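Long-range contact in capsid protein (Infectious hypodermal and hematopoietic necrosis virus, PDB 3N7X), which forms the icosahedral shell of a shrimp densovirus, sixty copies of a beta-barrel subunit probably enclosing the viral genome: residues 158-164 with 321-327. Residues are numbered along the deposited sequence; the frame is centred on the assembly and turned at random.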
ATOM      1  N   LEU A 158     -51.939 -81.131 -16.957  1.00 23.71           N
ATOM      2  CA  LEU A 158     -52.596 -82.177 -17.723  1.00 22.87           C
ATOM      3  C   LEU A 158     -53.006 -83.375 -16.868  1.00 23.66           C
ATOM      4  O   LEU A 158     -54.149 -83.827 -16.932  1.00 24.74           O
ATOM      5  CB  LEU A 158     -51.668 -82.676 -18.833  1.00 21.76           C
ATOM      6  CG  LEU A 158     -51.195 -81.682 -19.898  1.00 23.37           C
ATOM      7  CD1 LEU A 158     -50.087 -82.311 -20.740  1.00 22.45           C
ATOM      8  CD2 LEU A 158     -52.367 -81.276 -20.771  1.00 20.67           C
ATOM      9  N   HIS A 159     -52.073 -83.872 -16.060  1.00 23.26           N
ATOM     10  CA  HIS A 159     -52.313 -85.065 -15.256  1.00 23.28           C
ATOM     11  C   HIS A 159     -52.182 -84.935 -13.744  1.00 24.24           C
ATOM     12  O   HIS A 159     -51.455 -84.082 -13.236  1.00 25.99           O
ATOM     13  CB  HIS A 159     -51.353 -86.162 -15.707  1.00 24.53           C
ATOM     14  CG  HIS A 159     -51.226 -86.284 -17.194  1.00 27.63           C
ATOM     15  ND1 HIS A 159     -52.233 -86.783 -17.992  1.00 28.03           N
ATOM     16  CD2 HIS A 159     -50.203 -85.972 -18.027  1.00 27.04           C
ATOM     17  CE1 HIS A 159     -51.836 -86.777 -19.253  1.00 28.29           C
ATOM     18  NE2 HIS A 159     -50.608 -86.289 -19.300  1.00 28.87           N
ATOM     19  N   ASN A 160     -52.870 -85.827 -13.037  1.00 23.49           N
ATOM     20  CA  ASN A 160     -52.839 -85.875 -11.579  1.00 22.71           C
ATOM     21  C   ASN A 160     -52.148 -87.160 -11.132  1.00 23.42           C
ATOM     22  O   ASN A 160     -51.235 -87.137 -10.303  1.00 23.90           O
ATOM     23  CB  ASN A 160     -54.262 -85.848 -11.018  1.00 20.00           C
ATOM     24  CG  ASN A 160     -54.972 -84.538 -11.294  1.00 22.72           C
ATOM     25  OD1 ASN A 160     -56.184 -84.511 -11.520  1.00 22.91           O
ATOM     26  ND2 ASN A 160     -54.223 -83.440 -11.266  1.00 21.43           N
ATOM     27  N   GLN A 161     -52.584 -88.284 -11.694  1.00 24.09           N
ATOM     28  CA  GLN A 161     -52.025 -89.580 -11.332  1.00 25.26           C
ATOM     29  C   GLN A 161     -51.824 -90.498 -12.537  1.00 24.97           C
ATOM     30  O   GLN A 161     -52.708 -90.643 -13.381  1.00 25.65           O
ATOM     31  CB  GLN A 161     -52.943 -90.266 -10.322  1.00 26.15           C
ATOM     32  CG  GLN A 161     -52.403 -91.582  -9.786  1.00 33.14           C
ATOM     33  CD  GLN A 161     -53.418 -92.329  -8.930  1.00 36.62           C
ATOM     34  OE1 GLN A 161     -54.086 -91.737  -8.073  1.00 36.62           O
ATOM     35  NE2 GLN A 161     -53.531 -93.638  -9.150  1.00 38.24           N
ATOM     36  N   LEU A 162     -50.662 -91.134 -12.608  1.00 23.67           N
ATOM     37  CA  LEU A 162     -50.372 -92.034 -13.712  1.00 22.78           C
ATOM     38  C   LEU A 162     -49.846 -93.359 -13.186  1.00 23.14           C
ATOM     39  O   LEU A 162     -49.442 -93.462 -12.025  1.00 22.26           O
ATOM     40  CB  LEU A 162     -49.333 -91.412 -14.642  1.00 21.39           C
ATOM     41  CG  LEU A 162     -49.668 -90.024 -15.190  1.00 22.08           C
ATOM     42  CD1 LEU A 162     -48.468 -89.498 -15.960  1.00 21.37           C
ATOM     43  CD2 LEU A 162     -50.908 -90.081 -16.080  1.00 18.27           C
ATOM     44  N   SER A 163     -49.858 -94.369 -14.049  1.00 23.25           N
ATOM     45  CA  SER A 163     -49.360 -95.691 -13.693  1.00 23.48           C
ATOM     46  C   SER A 163     -48.158 -96.012 -14.554  1.00 23.27           C
ATOM     47  O   SER A 163     -48.037 -95.510 -15.674  1.00 23.82           O
ATOM     48  CB  SER A 163     -50.424 -96.767 -13.930  1.00 22.36           C
ATOM     49  OG  SER A 163     -51.463 -96.685 -12.976  1.00 25.73           O
ATOM     50  N   THR A 164     -47.263 -96.836 -14.025  1.00 23.14           N
ATOM     51  CA  THR A 164     -46.086 -97.254 -14.767  1.00 24.26           C
ATOM     52  C   THR A 164     -46.590 -98.195 -15.860  1.00 24.98           C
ATOM     53  O   THR A 164     -47.643 -98.817 -15.701  1.00 24.92           O
ATOM     54  CB  THR A 164     -45.124 -98.014 -13.854  1.00 23.94           C
ATOM     55  OG1 THR A 164     -45.872 -98.927 -13.044  1.00 27.36           O
ATOM     56  CG2 THR A 164     -44.373 -97.058 -12.951  1.00 24.23           C
ATOM     57  N   ASN A 321     -45.334 -98.308  -8.528  1.00 23.23           N
ATOM     58  CA  ASN A 321     -45.939 -98.355  -9.862  1.00 23.03           C
ATOM     59  C   ASN A 321     -46.873 -97.191 -10.148  1.00 23.71           C
ATOM     60  O   ASN A 321     -47.687 -97.248 -11.077  1.00 23.63           O
ATOM     61  CB  ASN A 321     -46.709 -99.663 -10.063  1.00 23.95           C
ATOM     62  CG  ASN A 321     -47.838 -99.843  -9.057  1.00 25.33           C
ATOM     63  OD1 ASN A 321     -48.226 -98.903  -8.358  1.00 27.26           O
ATOM     64  ND2 ASN A 321     -48.379-101.054  -8.989  1.00 22.25           N
ATOM     65  N   LYS A 322     -46.757 -96.140  -9.344  1.00 23.69           N
ATOM     66  CA  LYS A 322     -47.590 -94.958  -9.518  1.00 25.68           C
ATOM     67  C   LYS A 322     -46.745 -93.699  -9.645  1.00 25.50           C
ATOM     68  O   LYS A 322     -45.599 -93.645  -9.194  1.00 25.18           O
ATOM     69  CB  LYS A 322     -48.549 -94.793  -8.338  1.00 27.18           C
ATOM     70  CG  LYS A 322     -49.571 -95.891  -8.204  1.00 30.51           C
ATOM     71  CD  LYS A 322     -50.538 -95.903  -9.366  1.00 33.97           C
ATOM     72  CE  LYS A 322     -51.473 -97.095  -9.245  1.00 38.38           C
ATOM     73  NZ  LYS A 322     -52.426 -97.185 -10.383  1.00 41.92           N
ATOM     74  N   CYS A 323     -47.336 -92.684 -10.260  1.00 24.40           N
ATOM     75  CA  CYS A 323     -46.675 -91.409 -10.459  1.00 24.04           C
ATOM     76  C   CYS A 323     -47.664 -90.300 -10.115  1.00 24.33           C
ATOM     77  O   CYS A 323     -48.702 -90.163 -10.766  1.00 24.25           O
ATOM     78  CB  CYS A 323     -46.229 -91.292 -11.914  1.00 25.00           C
ATOM     79  SG  CYS A 323     -45.701 -89.648 -12.422  1.00 28.31           S
ATOM     80  N   TYR A 324     -47.350 -89.522  -9.084  1.00 23.34           N
ATOM     81  CA  TYR A 324     -48.224 -88.428  -8.668  1.00 22.91           C
ATOM     82  C   TYR A 324     -47.630 -87.081  -9.046  1.00 22.37           C
ATOM     83  O   TYR A 324     -46.510 -86.753  -8.652  1.00 24.18           O
ATOM     84  CB  TYR A 324     -48.448 -88.482  -7.157  1.00 22.48           C
ATOM     85  CG  TYR A 324     -49.222 -89.697  -6.716  1.00 23.58           C
ATOM     86  CD1 TYR A 324     -50.618 -89.689  -6.699  1.00 23.36           C
ATOM     87  CD2 TYR A 324     -48.561 -90.868  -6.343  1.00 23.81           C
ATOM     88  CE1 TYR A 324     -51.340 -90.821  -6.324  1.00 23.92           C
ATOM     89  CE2 TYR A 324     -49.269 -92.006  -5.967  1.00 24.93           C
ATOM     90  CZ  TYR A 324     -50.658 -91.977  -5.961  1.00 26.22           C
ATOM     91  OH  TYR A 324     -51.358 -93.109  -5.617  1.00 27.55           O
ATOM     92  N   ILE A 325     -48.387 -86.298  -9.806  1.00 20.69           N
ATOM     93  CA  ILE A 325     -47.921 -84.989 -10.231  1.00 20.37           C
ATOM     94  C   ILE A 325     -48.607 -83.883  -9.440  1.00 20.97           C
ATOM     95  O   ILE A 325     -49.831 -83.851  -9.330  1.00 21.14           O
ATOM     96  CB  ILE A 325     -48.188 -84.784 -11.722  1.00 20.59           C
ATOM     97  CG1 ILE A 325     -47.520 -85.909 -12.509  1.00 20.82           C
ATOM     98  CG2 ILE A 325     -47.658 -83.431 -12.167  1.00 18.65           C
ATOM     99  CD1 ILE A 325     -47.844 -85.900 -13.975  1.00 24.22           C
ATOM    100  N   MET A 326     -47.805 -82.977  -8.890  1.00 20.71           N
ATOM    101  CA  MET A 326     -48.322 -81.868  -8.097  1.00 20.68           C
ATOM    102  C   MET A 326     -48.760 -80.669  -8.943  1.00 20.96           C
ATOM    103  O   MET A 326     -48.081 -80.285  -9.894  1.00 20.65           O
ATOM    104  CB  MET A 326     -47.255 -81.408  -7.108  1.00 20.69           C
ATOM    105  CG  MET A 326     -47.724 -80.325  -6.157  1.00 24.24           C
ATOM    106  SD  MET A 326     -46.349 -79.537  -5.292  1.00 27.50           S
ATOM    107  CE  MET A 326     -45.919 -80.790  -4.092  1.00 28.19           C
ATOM    108  N   HIS A 327     -49.901 -80.083  -8.596  1.00 19.64           N
ATOM    109  CA  HIS A 327     -50.403 -78.904  -9.296  1.00 20.53           C
ATOM    110  C   HIS A 327     -51.057 -77.982  -8.280  1.00 21.29           C
ATOM    111  O   HIS A 327     -52.115 -78.309  -7.743  1.00 22.50           O
ATOM    112  CB  HIS A 327     -51.439 -79.278 -10.357  1.00 19.76           C
ATOM    113  CG  HIS A 327     -50.876 -80.042 -11.510  1.00 21.65           C
ATOM    114  ND1 HIS A 327     -49.834 -79.569 -12.279  1.00 23.10           N
ATOM    115  CD2 HIS A 327     -51.210 -81.248 -12.029  1.00 21.80           C
ATOM    116  CE1 HIS A 327     -49.549 -80.450 -13.220  1.00 22.24           C
ATOM    117  NE2 HIS A 327     -50.369 -81.478 -13.091  1.00 22.53           N
TER
HETATM  118  O   HOH W   1     -53.443 -94.629 -11.874  1.00 39.83           O
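Lys322 bends at chi2 (-66°) and then runs straight to NZ, which reaches Ser163 on the neighbouring strand; Gln161, with CG anti to the backbone N (chi1 -175°) and an extended chain, lies beside the ring of Tyr324. Both pairings sit on one face of an antiparallel ladder, in which strand 322-324, close to the C-terminus, is the outermost strand, within the chain, of an antiparallel sheet in this beta-barrel capsid protein. Lys322 NZ donates to Ser163 OG at 2.8 Å, and a water accepts from both Lys322 NZ and Gln161 NE2, tying amide to ammonium. Gln161 OE1 comes within 3.4 Å of Tyr324 CE1, the amide and ring planes 53° apart, while the tyrosine hydroxyl bonds to Gln319. Leu162 and Cys323 form the hydrogen-bonded pair: Leu162 N to Cys323 O and Cys323 N to Leu162 O each span 2.9 Å. Their side chains turn to the other, buried face, where Leu162 CD1 meets Ile325 CD1 and Phe265 of strand 264-268 packs on Cys323 and Ile325. Thr164 N to Asn321 O and Ile325 N to Asn160 O extend the ladder at its two ends. Past it, Gln310 of a second subunit bonds to the backbone of Ile325 and His327, so the chain just past the strand takes part in a subunit interface. There His327 NE2 makes a weak, bent bond to His159 O (2.8 Å) and a second weak one to Asp154 OD2.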